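Alpha-1,4-endofucoidanase (Mariniflexile fucanivorans, PDB 6DLH) hydrolyses the alpha-1,4-fucosidic linkages inside fucoidan chains, as a retaining endo-acting enzyme of glycoside hydrolase family 107. Local coordinates at residues Leu105-Asn118 with Gln162-Glu174. Sequence-based numbering, arbitrary orientation.
Sequences LWQGDTDANGDPIN and QADYPDVSARWME
Arg171 reaches from helix 168-176 into the turn of residues 106-109 and meets Asp109 end-on: NH1 and NH2 both grip OD2, each at 2.7 Å, with the carboxylate plane nearly upright on the guanidinium plane (86°). NH2 also donates to Leu105 O (2.9 Å) and, weakly, to Trp106 O; an arginine, with several N-H groups on a long chain, suits this convergence of acceptors. Its chain runs extended from CG to NE (chi2 -177°), carrying the charge this far. The amide of Gln107 lies almost flat over one face, its OE1 above the centre, while Asn118 flanks the opposite face. Asp167 OD1 pairs with Arg171 NH1 (3.0 Å), completing a salt-bridge network. An alanine in place of Arg171 would probably leave the carboxylates of Asp109 and Asp167, already close, without the cation they share.

Asn118 has positive phi, which asparagine tolerates well, and its short side chain brings OD1 to the N-cap residue Asp167, accepting from N (3.0 Å) on an in-plane lone pair. Its own N bonds nearly straight to Asp164 O (175°). Apolar Leu105 suits the helix flank: its CD2 rests against Trp172 CB at 3.6 Å and touches Val168 CG1 at 3.8 Å.

The contact thus joins loops following strands 80-84 and 143-149, neighbours in the catalytic domain's parallel sheet, probably barrel-like as in GH29; helix 168-176 packs onward through Trp172 against helix 198-216.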
loop_
_atom_site.group_PDB
_atom_site.type_symbol
_atom_site.label_atom_id
_atom_site.label_comp_id
_atom_site.label_asym_id
_atom_site.label_seq_id
_atom_site.Cartn_x
_atom_site.Cartn_y
_atom_site.Cartn_z
ATOM N N LEU A 105 15.769 -0.042 -13.401
ATOM C CA LEU A 105 15.092 -0.879 -14.379
ATOM C C LEU A 105 14.058 -0.063 -15.150
ATOM O O LEU A 105 13.608 -0.476 -16.217
ATOM C CB LEU A 105 14.396 -2.024 -13.638
ATOM C CG LEU A 105 15.167 -3.336 -13.503
ATOM C CD1 LEU A 105 16.245 -3.240 -12.434
ATOM C CD2 LEU A 105 14.206 -4.466 -13.170
ATOM N N TRP A 106 13.656 1.077 -14.580
ATOM C CA TRP A 106 12.701 1.965 -15.225
ATOM C C TRP A 106 13.288 2.500 -16.529
ATOM O O TRP A 106 12.694 2.319 -17.591
ATOM C CB TRP A 106 12.282 3.094 -14.272
ATOM C CG TRP A 106 11.385 4.132 -14.879
ATOM C CD1 TRP A 106 10.501 3.964 -15.906
ATOM C CD2 TRP A 106 11.253 5.501 -14.456
ATOM N NE1 TRP A 106 9.846 5.139 -16.168
ATOM C CE2 TRP A 106 10.279 6.097 -15.287
ATOM C CE3 TRP A 106 11.866 6.282 -13.465
ATOM C CZ2 TRP A 106 9.914 7.440 -15.159
ATOM C CZ3 TRP A 106 11.503 7.606 -13.336
ATOM C CH2 TRP A 106 10.539 8.174 -14.173
ATOM N N GLN A 107 14.449 3.167 -16.421
ATOM C CA GLN A 107 15.146 3.797 -17.536
ATOM C C GLN A 107 14.323 4.961 -18.093
ATOM O O GLN A 107 14.590 5.443 -19.193
ATOM C CB GLN A 107 15.536 2.771 -18.609
ATOM C CG GLN A 107 16.706 1.879 -18.207
ATOM C CD GLN A 107 16.942 0.696 -19.119
ATOM O OE1 GLN A 107 16.327 0.553 -20.179
ATOM N NE2 GLN A 107 17.853 -0.171 -18.705
ATOM N N GLY A 108 13.321 5.401 -17.323
ATOM C CA GLY A 108 12.582 6.621 -17.611
ATOM C C GLY A 108 11.611 6.488 -18.781
ATOM O O GLY A 108 11.172 7.497 -19.325
ATOM N N ASP A 109 11.259 5.249 -19.151
ATOM C CA ASP A 109 10.400 5.019 -20.306
ATOM C C ASP A 109 9.016 5.594 -20.021
ATOM O O ASP A 109 8.581 5.621 -18.870
ATOM C CB ASP A 109 10.353 3.539 -20.704
ATOM C CG ASP A 109 11.711 2.853 -20.714
ATOM O OD1 ASP A 109 12.688 3.478 -21.182
ATOM O OD2 ASP A 109 11.786 1.697 -20.246
ATOM N N THR A 110 8.335 6.058 -21.079
ATOM C CA THR A 110 7.068 6.754 -20.913
ATOM C C THR A 110 6.015 6.239 -21.891
ATOM O O THR A 110 6.309 5.502 -22.828
ATOM C CB THR A 110 7.227 8.280 -20.997
ATOM O OG1 THR A 110 7.822 8.617 -22.252
ATOM C CG2 THR A 110 8.035 8.864 -19.858
ATOM N N ASP A 111 4.778 6.672 -21.648
ATOM C CA ASP A 111 3.588 6.212 -22.339
ATOM C C ASP A 111 3.220 7.258 -23.392
ATOM O O ASP A 111 3.794 8.344 -23.414
ATOM C CB ASP A 111 2.522 5.899 -21.282
ATOM C CG ASP A 111 1.086 5.806 -21.765
ATOM O OD1 ASP A 111 0.867 5.280 -22.875
ATOM O OD2 ASP A 111 0.197 6.250 -21.013
ATOM N N ALA A 112 2.263 6.924 -24.267
ATOM C CA ALA A 112 1.762 7.850 -25.275
ATOM C C ALA A 112 1.013 9.019 -24.628
ATOM O O ALA A 112 0.450 9.860 -25.330
ATOM C CB ALA A 112 0.894 7.113 -26.270
ATOM N N ASN A 113 1.018 9.068 -23.289
ATOM C CA ASN A 113 0.387 10.151 -22.549
ATOM C C ASN A 113 1.402 10.821 -21.625
ATOM O O ASN A 113 1.071 11.780 -20.932
ATOM C CB ASN A 113 -0.873 9.687 -21.813
ATOM C CG ASN A 113 -2.100 9.654 -22.701
ATOM O OD1 ASN A 113 -2.837 8.668 -22.716
ATOM N ND2 ASN A 113 -2.334 10.723 -23.445
ATOM N N GLY A 114 2.639 10.309 -21.637
ATOM C CA GLY A 114 3.722 10.862 -20.838
ATOM C C GLY A 114 3.820 10.195 -19.469
ATOM O O GLY A 114 4.769 10.435 -18.722
ATOM N N ASP A 115 2.824 9.357 -19.156
ATOM C CA ASP A 115 2.772 8.621 -17.902
ATOM C C ASP A 115 3.868 7.560 -17.913
ATOM O O ASP A 115 4.165 7.000 -18.966
ATOM C CB ASP A 115 1.375 8.036 -17.663
ATOM C CG ASP A 115 0.313 9.097 -17.418
ATOM O OD1 ASP A 115 0.483 9.884 -16.468
ATOM O OD2 ASP A 115 -0.673 9.133 -18.185
ATOM N N PRO A 116 4.513 7.265 -16.758
ATOM C CA PRO A 116 5.550 6.233 -16.694
ATOM C C PRO A 116 5.113 4.839 -17.153
ATOM O O PRO A 116 3.920 4.521 -17.224
ATOM C CB PRO A 116 5.946 6.216 -15.210
ATOM C CG PRO A 116 5.584 7.599 -14.723
ATOM C CD PRO A 116 4.302 7.927 -15.460
ATOM N N ILE A 117 6.123 4.032 -17.499
ATOM C CA ILE A 117 5.981 2.646 -17.913
ATOM C C ILE A 117 7.269 1.937 -17.499
ATOM O O ILE A 117 8.328 2.562 -17.456
ATOM C CB ILE A 117 5.681 2.553 -19.426
ATOM C CG1 ILE A 117 4.510 1.614 -19.726
ATOM C CG2 ILE A 117 6.921 2.193 -20.229
ATOM C CD1 ILE A 117 3.765 1.946 -21.000
ATOM N N ASN A 118 7.155 0.658 -17.121
ATOM C CA ASN A 118 8.280 -0.122 -16.621
ATOM C C ASN A 118 8.761 0.393 -15.266
ATOM O O ASN A 118 9.869 0.066 -14.848
ATOM C CB ASN A 118 9.442 -0.187 -17.620
ATOM C CG ASN A 118 9.229 -1.199 -18.726
ATOM O OD1 ASN A 118 9.106 -2.396 -18.470
ATOM N ND2 ASN A 118 9.193 -0.729 -19.963
ATOM N N GLN A 162 3.499 -7.985 -19.937
ATOM C CA GLN A 162 2.719 -7.111 -19.074
ATOM C C GLN A 162 2.780 -5.674 -19.591
ATOM O O GLN A 162 3.804 -5.009 -19.471
ATOM C CB GLN A 162 3.180 -7.245 -17.621
ATOM C CG GLN A 162 3.259 -8.684 -17.120
ATOM C CD GLN A 162 2.015 -9.502 -17.381
ATOM O OE1 GLN A 162 0.885 -9.015 -17.313
ATOM N NE2 GLN A 162 2.220 -10.773 -17.689
ATOM N N ALA A 163 1.648 -5.206 -20.130
ATOM C CA ALA A 163 1.562 -3.972 -20.899
ATOM C C ALA A 163 1.718 -2.724 -20.028
ATOM O O ALA A 163 1.439 -1.621 -20.499
ATOM C CB ALA A 163 0.258 -3.948 -21.664
ATOM N N ASP A 164 2.172 -2.887 -18.775
ATOM C CA ASP A 164 2.403 -1.754 -17.889
ATOM C C ASP A 164 3.866 -1.718 -17.454
ATOM O O ASP A 164 4.392 -0.658 -17.122
ATOM C CB ASP A 164 1.422 -1.730 -16.710
ATOM C CG ASP A 164 0.023 -1.291 -17.106
ATOM O OD1 ASP A 164 -0.838 -2.172 -17.315
ATOM O OD2 ASP A 164 -0.197 -0.072 -17.210
ATOM N N TYR A 165 4.505 -2.892 -17.447
ATOM C CA TYR A 165 5.930 -3.023 -17.190
ATOM C C TYR A 165 6.505 -4.038 -18.179
ATOM O O TYR A 165 7.134 -5.016 -17.775
ATOM C CB TYR A 165 6.187 -3.361 -15.714
ATOM C CG TYR A 165 5.181 -4.307 -15.101
ATOM C CD1 TYR A 165 3.942 -3.852 -14.673
ATOM C CD2 TYR A 165 5.455 -5.662 -14.964
ATOM C CE1 TYR A 165 2.998 -4.711 -14.130
ATOM C CE2 TYR A 165 4.525 -6.533 -14.418
ATOM C CZ TYR A 165 3.292 -6.057 -14.001
ATOM O OH TYR A 165 2.358 -6.901 -13.473
ATOM N N PRO A 166 6.339 -3.807 -19.508
ATOM C CA PRO A 166 6.557 -4.839 -20.528
ATOM C C PRO A 166 7.871 -5.617 -20.494
ATOM O O PRO A 166 7.888 -6.781 -20.882
ATOM C CB PRO A 166 6.411 -4.081 -21.859
ATOM C CG PRO A 166 5.509 -2.922 -21.515
ATOM C CD PRO A 166 5.929 -2.527 -20.113
ATOM N N ASP A 167 8.955 -4.991 -20.020
ATOM C CA ASP A 167 10.251 -5.657 -20.075
ATOM C C ASP A 167 11.072 -5.425 -18.808
ATOM O O ASP A 167 12.299 -5.441 -18.864
ATOM C CB ASP A 167 11.017 -5.338 -21.366
ATOM C CG ASP A 167 10.761 -3.952 -21.939
ATOM O OD1 ASP A 167 11.148 -2.966 -21.282
ATOM O OD2 ASP A 167 10.170 -3.873 -23.042
ATOM N N VAL A 168 10.391 -5.259 -17.666
ATOM C CA VAL A 168 11.070 -5.133 -16.385
ATOM C C VAL A 168 11.678 -6.480 -15.994
ATOM O O VAL A 168 12.779 -6.523 -15.444
ATOM C CB VAL A 168 10.134 -4.589 -15.287
ATOM C CG1 VAL A 168 10.556 -5.037 -13.896
ATOM C CG2 VAL A 168 10.031 -3.075 -15.339
ATOM N N SER A 169 10.944 -7.569 -16.268
ATOM C CA SER A 169 11.416 -8.907 -15.942
ATOM C C SER A 169 12.726 -9.185 -16.681
ATOM O O SER A 169 13.717 -9.599 -16.070
ATOM C CB SER A 169 10.362 -9.957 -16.225
ATOM O OG SER A 169 9.366 -9.972 -15.209
ATOM N N ALA A 170 12.711 -8.916 -17.996
ATOM C CA ALA A 170 13.888 -9.007 -18.850
ATOM C C ALA A 170 15.056 -8.244 -18.229
ATOM O O ALA A 170 16.127 -8.812 -18.019
ATOM C CB ALA A 170 13.563 -8.503 -20.239
ATOM N N ARG A 171 14.821 -6.967 -17.893
ATOM C CA ARG A 171 15.884 -6.074 -17.460
ATOM C C ARG A 171 16.452 -6.507 -16.111
ATOM O O ARG A 171 17.633 -6.287 -15.842
ATOM C CB ARG A 171 15.419 -4.613 -17.443
ATOM C CG ARG A 171 15.158 -4.021 -18.820
ATOM C CD ARG A 171 14.770 -2.556 -18.743
ATOM N NE ARG A 171 14.095 -2.092 -19.947
ATOM C CZ ARG A 171 13.482 -0.917 -20.072
ATOM N NH1 ARG A 171 12.924 -0.582 -21.224
ATOM N NH2 ARG A 171 13.420 -0.082 -19.048
ATOM N N TRP A 172 15.606 -7.098 -15.259
ATOM C CA TRP A 172 16.071 -7.566 -13.961
ATOM C C TRP A 172 17.109 -8.668 -14.150
ATOM O O TRP A 172 18.166 -8.636 -13.521
ATOM C CB TRP A 172 14.905 -8.046 -13.084
ATOM C CG TRP A 172 15.328 -8.924 -11.943
ATOM C CD1 TRP A 172 14.982 -10.230 -11.743
ATOM C CD2 TRP A 172 16.191 -8.572 -10.846
ATOM N NE1 TRP A 172 15.549 -10.706 -10.590
ATOM C CE2 TRP A 172 16.303 -9.716 -10.023
ATOM C CE3 TRP A 172 16.866 -7.406 -10.467
ATOM C CZ2 TRP A 172 17.058 -9.723 -8.851
ATOM C CZ3 TRP A 172 17.624 -7.418 -9.314
ATOM C CH2 TRP A 172 17.715 -8.561 -8.516
ATOM N N MET A 173 16.765 -9.648 -14.998
ATOM C CA MET A 173 17.660 -10.738 -15.356
ATOM C C MET A 173 18.924 -10.158 -15.993
ATOM O O MET A 173 20.034 -10.527 -15.612
ATOM C CB MET A 173 16.978 -11.704 -16.331
ATOM C CG MET A 173 16.012 -12.683 -15.672
ATOM S SD MET A 173 14.771 -13.257 -16.863
ATOM C CE MET A 173 14.499 -14.932 -16.296
ATOM N N GLU A 174 18.732 -9.214 -16.930
ATOM C CA GLU A 174 19.815 -8.502 -17.591
ATOM C C GLU A 174 20.781 -7.936 -16.553
ATOM O O GLU A 174 21.987 -8.157 -16.646
ATOM C CB GLU A 174 19.269 -7.376 -18.472
ATOM C CG GLU A 174 20.069 -7.156 -19.741
ATOM C CD GLU A 174 19.724 -8.148 -20.840
ATOM O OE1 GLU A 174 20.534 -9.067 -21.079
ATOM O OE2 GLU A 174 18.640 -8.003 -21.450
#